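Local coordinates for protein transcription termination factor NusA (Planctomyces limnophilus, PDB 4MTN) that probably takes part in both transcription termination and antitermination, binding the core RNA polymerase and nascent RNA, at residues A[182-185]-A[189-192]; A[200-205]-A[241-246]. All blocks are in the same frame, centred on the assembly; numbering follows the deposited sequence.

Contact 1: residues A[182-185]-A[189-192]; sequences LLEL and EVNE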
ATOM      1  N   LEU A 182       2.919   1.077 -15.120  1.00 40.04           N
ATOM      2  CA  LEU A 182       2.577   0.569 -16.444  1.00 38.45           C
ATOM      3  C   LEU A 182       2.051   1.671 -17.358  1.00 37.42           C
ATOM      4  O   LEU A 182       2.320   1.673 -18.560  1.00 37.80           O
ATOM      5  CB  LEU A 182       1.547  -0.555 -16.333  1.00 40.69           C
ATOM      6  CG  LEU A 182       2.061  -1.875 -15.758  1.00 43.34           C
ATOM      7  CD1 LEU A 182       0.911  -2.841 -15.531  1.00 36.07           C
ATOM      8  CD2 LEU A 182       3.106  -2.485 -16.678  1.00 38.08           C
ATOM      9  N   LEU A 183       1.301   2.604 -16.783  1.00 36.10           N
ATOM     10  CA  LEU A 183       0.791   3.741 -17.541  1.00 37.23           C
ATOM     11  C   LEU A 183       1.933   4.651 -17.976  1.00 40.82           C
ATOM     12  O   LEU A 183       1.918   5.195 -19.082  1.00 47.55           O
ATOM     13  CB  LEU A 183      -0.232   4.524 -16.716  1.00 35.98           C
ATOM     14  CG  LEU A 183      -1.610   3.866 -16.603  1.00 35.06           C
ATOM     15  CD1 LEU A 183      -2.484   4.588 -15.589  1.00 30.93           C
ATOM     16  CD2 LEU A 183      -2.289   3.828 -17.961  1.00 36.05           C
ATOM     17  N   GLU A 184       2.924   4.806 -17.104  1.00 36.83           N
ATOM     18  CA  GLU A 184       4.093   5.623 -17.408  1.00 31.19           C
ATOM     19  C   GLU A 184       4.889   5.028 -18.564  1.00 36.77           C
ATOM     20  O   GLU A 184       5.461   5.754 -19.373  1.00 40.21           O
ATOM     21  CB  GLU A 184       4.984   5.769 -16.173  1.00 31.15           C
ATOM     22  CG  GLU A 184       4.392   6.638 -15.073  1.00 40.24           C
ATOM     23  CD  GLU A 184       5.160   6.541 -13.767  1.00 45.32           C
ATOM     24  OE1 GLU A 184       6.150   5.782 -13.710  1.00 43.24           O
ATOM     25  OE2 GLU A 184       4.771   7.224 -12.796  1.00 47.72           O
ATOM     26  N   LEU A 185       4.916   3.702 -18.643  1.00 33.10           N
ATOM     27  CA  LEU A 185       5.638   3.016 -19.708  1.00 36.47           C
ATOM     28  C   LEU A 185       4.894   3.084 -21.040  1.00 43.54           C
ATOM     29  O   LEU A 185       5.496   3.326 -22.084  1.00 45.21           O
ATOM     30  CB  LEU A 185       5.886   1.553 -19.334  1.00 33.81           C
ATOM     31  CG  LEU A 185       6.924   1.264 -18.249  1.00 38.04           C
ATOM     32  CD1 LEU A 185       7.020  -0.232 -17.996  1.00 32.38           C
ATOM     33  CD2 LEU A 185       8.280   1.834 -18.638  1.00 33.53           C
ATOM     34  N   GLU A 189       3.188  10.519 -23.188  1.00 47.56           N
ATOM     35  CA  GLU A 189       2.892  11.811 -22.574  1.00 45.70           C
ATOM     36  C   GLU A 189       3.158  11.794 -21.069  1.00 43.11           C
ATOM     37  O   GLU A 189       3.505  12.817 -20.482  1.00 42.24           O
ATOM     38  CB  GLU A 189       1.440  12.219 -22.835  1.00 47.93           C
ATOM     39  CG  GLU A 189       1.145  12.642 -24.265  1.00 54.64           C
ATOM     40  CD  GLU A 189       0.659  11.497 -25.132  1.00 56.44           C
ATOM     41  OE1 GLU A 189       1.083  10.346 -24.903  1.00 56.85           O
ATOM     42  OE2 GLU A 189      -0.158  11.753 -26.040  1.00 56.89           O
ATOM     43  N   VAL A 190       2.987  10.632 -20.447  1.00 44.68           N
ATOM     44  CA  VAL A 190       3.171  10.508 -19.007  1.00 45.03           C
ATOM     45  C   VAL A 190       4.649  10.406 -18.622  1.00 48.13           C
ATOM     46  O   VAL A 190       5.088  11.036 -17.657  1.00 48.82           O
ATOM     47  CB  VAL A 190       2.408   9.290 -18.451  1.00 43.65           C
ATOM     48  CG1 VAL A 190       2.609   9.174 -16.950  1.00 42.69           C
ATOM     49  CG2 VAL A 190       0.928   9.409 -18.774  1.00 39.40           C
ATOM     50  N   ASN A 191       5.421   9.629 -19.377  1.00 49.66           N
ATOM     51  CA  ASN A 191       6.844   9.477 -19.079  1.00 54.34           C
ATOM     52  C   ASN A 191       7.659  10.682 -19.539  1.00 60.09           C
ATOM     53  O   ASN A 191       8.795  10.871 -19.107  1.00 63.35           O
ATOM     54  CB  ASN A 191       7.402   8.191 -19.702  1.00 57.51           C
ATOM     55  CG  ASN A 191       7.212   8.127 -21.208  1.00 67.20           C
ATOM     56  OD1 ASN A 191       7.589   9.044 -21.937  1.00 72.40           O
ATOM     57  ND2 ASN A 191       6.632   7.030 -21.681  1.00 69.60           N
ATOM     58  N   GLU A 192       7.076  11.491 -20.420  1.00 62.37           N
ATOM     59  CA  GLU A 192       7.700  12.742 -20.843  1.00 65.87           C
ATOM     60  C   GLU A 192       7.257  13.882 -19.932  1.00 63.68           C
ATOM     61  O   GLU A 192       7.568  15.046 -20.186  1.00 68.25           O
ATOM     62  CB  GLU A 192       7.362  13.062 -22.301  1.00 74.33           C
ATOM     63  CG  GLU A 192       8.007  12.131 -23.321  1.00 82.96           C
ATOM     64  CD  GLU A 192       9.488  12.393 -23.513  1.00 94.51           C
ATOM     65  OE1 GLU A 192       9.991  13.413 -22.996  1.00102.31           O
ATOM     66  OE2 GLU A 192      10.151  11.577 -24.188  1.00 96.44           O
TER

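Contact 2: residues A[200-205]-A[241-246]; sequences LAREAG and GGERIE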
ATOM      1  N   LEU A 200      -5.112   7.763  -7.852  1.00 51.61           N
ATOM      2  CA  LEU A 200      -5.380   6.425  -8.359  1.00 49.31           C
ATOM      3  C   LEU A 200      -6.190   5.597  -7.365  1.00 49.19           C
ATOM      4  O   LEU A 200      -5.921   5.611  -6.163  1.00 58.09           O
ATOM      5  CB  LEU A 200      -4.069   5.710  -8.682  1.00 53.51           C
ATOM      6  CG  LEU A 200      -4.085   4.808  -9.913  1.00 58.39           C
ATOM      7  CD1 LEU A 200      -4.006   5.657 -11.158  1.00 64.76           C
ATOM      8  CD2 LEU A 200      -2.938   3.827  -9.872  1.00 63.65           C
ATOM      9  N   ALA A 201      -7.184   4.878  -7.879  1.00 40.96           N
ATOM     10  CA  ALA A 201      -8.012   3.999  -7.061  1.00 38.43           C
ATOM     11  C   ALA A 201      -8.189   2.659  -7.764  1.00 39.48           C
ATOM     12  O   ALA A 201      -8.702   2.604  -8.881  1.00 49.36           O
ATOM     13  CB  ALA A 201      -9.356   4.640  -6.788  1.00 40.18           C
ATOM     14  N   ARG A 202      -7.773   1.576  -7.114  1.00 37.10           N
ATOM     15  CA  ARG A 202      -7.738   0.281  -7.782  1.00 38.24           C
ATOM     16  C   ARG A 202      -8.416  -0.859  -7.025  1.00 42.53           C
ATOM     17  O   ARG A 202      -8.258  -1.004  -5.813  1.00 45.73           O
ATOM     18  CB  ARG A 202      -6.287  -0.115  -8.066  1.00 34.78           C
ATOM     19  CG  ARG A 202      -6.155  -1.436  -8.804  1.00 34.54           C
ATOM     20  CD  ARG A 202      -4.709  -1.827  -9.040  1.00 36.49           C
ATOM     21  NE  ARG A 202      -4.615  -2.916 -10.007  1.00 36.21           N
ATOM     22  CZ  ARG A 202      -3.517  -3.632 -10.228  1.00 40.19           C
ATOM     23  NH1 ARG A 202      -2.408  -3.381  -9.544  1.00 42.31           N
ATOM     24  NH2 ARG A 202      -3.532  -4.604 -11.130  1.00 38.66           N
ATOM     25  N   GLU A 203      -9.185  -1.657  -7.761  1.00 44.41           N
ATOM     26  CA  GLU A 203      -9.551  -2.998  -7.325  1.00 45.04           C
ATOM     27  C   GLU A 203      -8.896  -3.985  -8.285  1.00 42.22           C
ATOM     28  O   GLU A 203      -9.312  -4.106  -9.438  1.00 40.70           O
ATOM     29  CB  GLU A 203     -11.066  -3.182  -7.293  1.00 54.29           C
ATOM     30  CG  GLU A 203     -11.751  -2.429  -6.166  1.00 67.65           C
ATOM     31  CD  GLU A 203     -13.200  -2.832  -5.990  1.00 79.46           C
ATOM     32  OE1 GLU A 203     -13.622  -3.832  -6.612  1.00 82.00           O
ATOM     33  OE2 GLU A 203     -13.917  -2.150  -5.230  1.00 83.51           O
ATOM     34  N   ALA A 204      -7.880  -4.689  -7.796  1.00 39.51           N
ATOM     35  CA  ALA A 204      -6.983  -5.466  -8.648  1.00 40.27           C
ATOM     36  C   ALA A 204      -7.697  -6.540  -9.462  1.00 47.08           C
ATOM     37  O   ALA A 204      -8.426  -7.369  -8.920  1.00 48.15           O
ATOM     38  CB  ALA A 204      -5.888  -6.099  -7.806  1.00 40.98           C
ATOM     39  N   GLY A 205      -7.468  -6.516 -10.771  1.00 50.89           N
ATOM     40  CA  GLY A 205      -8.046  -7.494 -11.673  1.00 46.91           C
ATOM     41  C   GLY A 205      -9.443  -7.134 -12.134  1.00 42.92           C
ATOM     42  O   GLY A 205     -10.055  -7.871 -12.907  1.00 43.28           O
ATOM     43  N   GLY A 241      -4.697  -8.509 -16.919  1.00 58.77           N
ATOM     44  CA  GLY A 241      -5.637  -9.608 -17.056  1.00 60.73           C
ATOM     45  C   GLY A 241      -7.060  -9.197 -17.385  1.00 58.97           C
ATOM     46  O   GLY A 241      -8.009  -9.905 -17.050  1.00 59.97           O
ATOM     47  N   GLY A 242      -7.212  -8.054 -18.046  1.00 54.83           N
ATOM     48  CA  GLY A 242      -8.524  -7.578 -18.445  1.00 47.59           C
ATOM     49  C   GLY A 242      -9.132  -6.596 -17.465  1.00 53.73           C
ATOM     50  O   GLY A 242     -10.343  -6.373 -17.463  1.00 57.83           O
ATOM     51  N   GLU A 243      -8.288  -6.012 -16.624  1.00 52.84           N
ATOM     52  CA  GLU A 243      -8.731  -5.013 -15.657  1.00 51.97           C
ATOM     53  C   GLU A 243      -9.192  -3.739 -16.364  1.00 51.84           C
ATOM     54  O   GLU A 243      -8.494  -3.213 -17.229  1.00 47.32           O
ATOM     55  CB  GLU A 243      -7.605  -4.704 -14.667  1.00 50.14           C
ATOM     56  CG  GLU A 243      -7.932  -3.631 -13.643  1.00 49.95           C
ATOM     57  CD  GLU A 243      -6.877  -3.529 -12.557  1.00 48.22           C
ATOM     58  OE1 GLU A 243      -6.028  -4.439 -12.459  1.00 49.70           O
ATOM     59  OE2 GLU A 243      -6.896  -2.537 -11.799  1.00 47.70           O
ATOM     60  N   ARG A 244     -10.374  -3.253 -15.995  1.00 47.51           N
ATOM     61  CA  ARG A 244     -10.940  -2.059 -16.615  1.00 44.75           C
ATOM     62  C   ARG A 244     -10.281  -0.785 -16.096  1.00 49.45           C
ATOM     63  O   ARG A 244     -10.143  -0.593 -14.890  1.00 50.65           O
ATOM     64  CB  ARG A 244     -12.450  -1.999 -16.380  1.00 45.81           C
ATOM     65  CG  ARG A 244     -13.234  -3.073 -17.116  1.00 57.93           C
ATOM     66  CD  ARG A 244     -12.926  -3.045 -18.604  1.00 55.37           C
ATOM     67  NE  ARG A 244     -13.158  -1.725 -19.180  1.00 58.38           N
ATOM     68  CZ  ARG A 244     -12.772  -1.364 -20.399  1.00 62.96           C
ATOM     69  NH1 ARG A 244     -12.132  -2.225 -21.178  1.00 63.08           N
ATOM     70  NH2 ARG A 244     -13.026  -0.139 -20.840  1.00 64.36           N
ATOM     71  N   ILE A 245      -9.881   0.088 -17.015  1.00 43.06           N
ATOM     72  CA  ILE A 245      -9.191   1.319 -16.643  1.00 42.15           C
ATOM     73  C   ILE A 245      -9.943   2.563 -17.108  1.00 42.39           C
ATOM     74  O   ILE A 245     -10.127   2.782 -18.306  1.00 42.66           O
ATOM     75  CB  ILE A 245      -7.763   1.351 -17.219  1.00 41.78           C
ATOM     76  CG1 ILE A 245      -6.961   0.153 -16.705  1.00 46.36           C
ATOM     77  CG2 ILE A 245      -7.072   2.653 -16.856  1.00 42.22           C
ATOM     78  CD1 ILE A 245      -5.543   0.103 -17.218  1.00 51.41           C
ATOM     79  N   GLU A 246     -10.377   3.374 -16.148  1.00 42.42           N
ATOM     80  CA  GLU A 246     -11.066   4.625 -16.446  1.00 53.02           C
ATOM     81  C   GLU A 246     -10.164   5.820 -16.165  1.00 49.44           C
ATOM     82  O   GLU A 246      -9.734   6.028 -15.031  1.00 41.81           O
ATOM     83  CB  GLU A 246     -12.352   4.748 -15.625  1.00 57.16           C
ATOM     84  CG  GLU A 246     -13.278   3.550 -15.711  1.00 66.30           C
ATOM     85  CD  GLU A 246     -14.449   3.661 -14.754  1.00 75.79           C
ATOM     86  OE1 GLU A 246     -14.615   4.736 -14.139  1.00 78.33           O
ATOM     87  OE2 GLU A 246     -15.202   2.675 -14.614  1.00 79.81           O
TER

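Contact 1: residues A[182-185]-A[189-192]
Asn-191 turns its side-chain amide back onto the main chain of Glu-184, and this hydrogen bond is the one polar link between the two short helical pieces. Its ND2 lies 2.9 Å from Glu-184 O, with an angle of 150° at the hydrogen. The donor meets the oxygen nearly end-on, and the oxygen stays close to the plane of the Asn-191 amide. The asparagine CG sits between its own backbone N and carbonyl carbon (chi1 58°), which brings the amide round to the preceding helix. A short amide-bearing side chain suits the position: its N-H points at a carbonyl near the C-terminal end of helix 176-186, where the oxygens carry partial negative charge and would probably welcome a donor.

Helix 176-186 runs just ahead of the three-stranded sheet, in an order of helices and strands consistent with the type II KH fold known for NusA, and the short helix 188-191 leads the chain into edge strand 195-203.

Beside the hydrogen bond the contact is largely aliphatic. Val-190 CG1 lies 3.6 Å from Glu-184 CG, the two side chains crossing at about a right angle, and the same methyl is 3.9 Å from Glu-184 CA. With CG1 anti to its backbone N, Val-190 directs that branch at the glutamate, and the residue also touches Ile-197 of the following strand; a compact branched side chain can serve both neighbours. Val-190 CB also approaches the carbonyl of Leu-183, at 4.2 Å from its O. Glu-184 thus offers its methylene to the valine, while its carboxylate finds its salt-bridge partner in Arg-181, about one turn back on the same helix.

Contact 2: residues A[200-205]-A[241-246]
The KH-type sheet of NusA has three strands here, the outer two, 195-203 and 244-249, flanking strand 207-214. At one end of it the turn after the first strand meets the approach to the last, and Glu-243 fills the junction. Its chain is extended from CA to the carboxylate, with CG anti to the backbone N (chi1 178°), which carries the acid across to Arg-202. The arginine, also extended, crosses it at about a right angle, yet guanidinium and carboxylate lie nearly coplanar, their planes 21° apart. Arg-202 NH2 meets Glu-243 OE1 at 2.8 Å in the guanidinium plane, using the syn lone pair of the oxygen. Arg-202 NE adds a bond to Glu-243 OE2 at 2.9 Å, although the position of that oxygen is less certain.

The backbone N of Gly-205 also donates to Glu-243 OE1, at 3.0 Å, coming from above the carboxylate plane. One oxygen of the buried Glu-243 therefore holds both the arginine and the turn; a long acid suits the place, reaching the guanidinium while serving this N-H. With an alanine here, Arg-202 would probably lose its charged mate across the contact, and the Gly-205 N-H this acceptor.

Arginine suits its place because it has N-H groups to spare: NH1 turns to the carbonyls of Arg-173 and His-175, just before helix 176-186. Ala-204 CB, 4.0 Å above the guanidinium plane, lies over one face toward its rim. Gly-205 has a positive phi (85°), at which a CB would jam against the preceding carbonyl oxygen. Strand 195-203 is antiparallel and strand 244-249 parallel to central strand 207-214, with helices 221-226 and 231-239 between the last two, as in the type II KH fold.

The two contacts are neighbours along the chain, since helix 188-191 of contact 1 leads into strand 195-203 of contact 2. Their centres are about 17 Å apart, and they do not touch. Contact 1 is local and lies at the surface, joining two consecutive helices by a neutral amide-to-carbonyl bond and aliphatic packing. Contact 2 is partly buried and brings together pieces far apart in sequence, at one end of the sheet, where opposite charges pair and a carboxylate also takes a backbone N-H. Each buries a similar, modest area, but only contact 2 has a salt bridge between its segments.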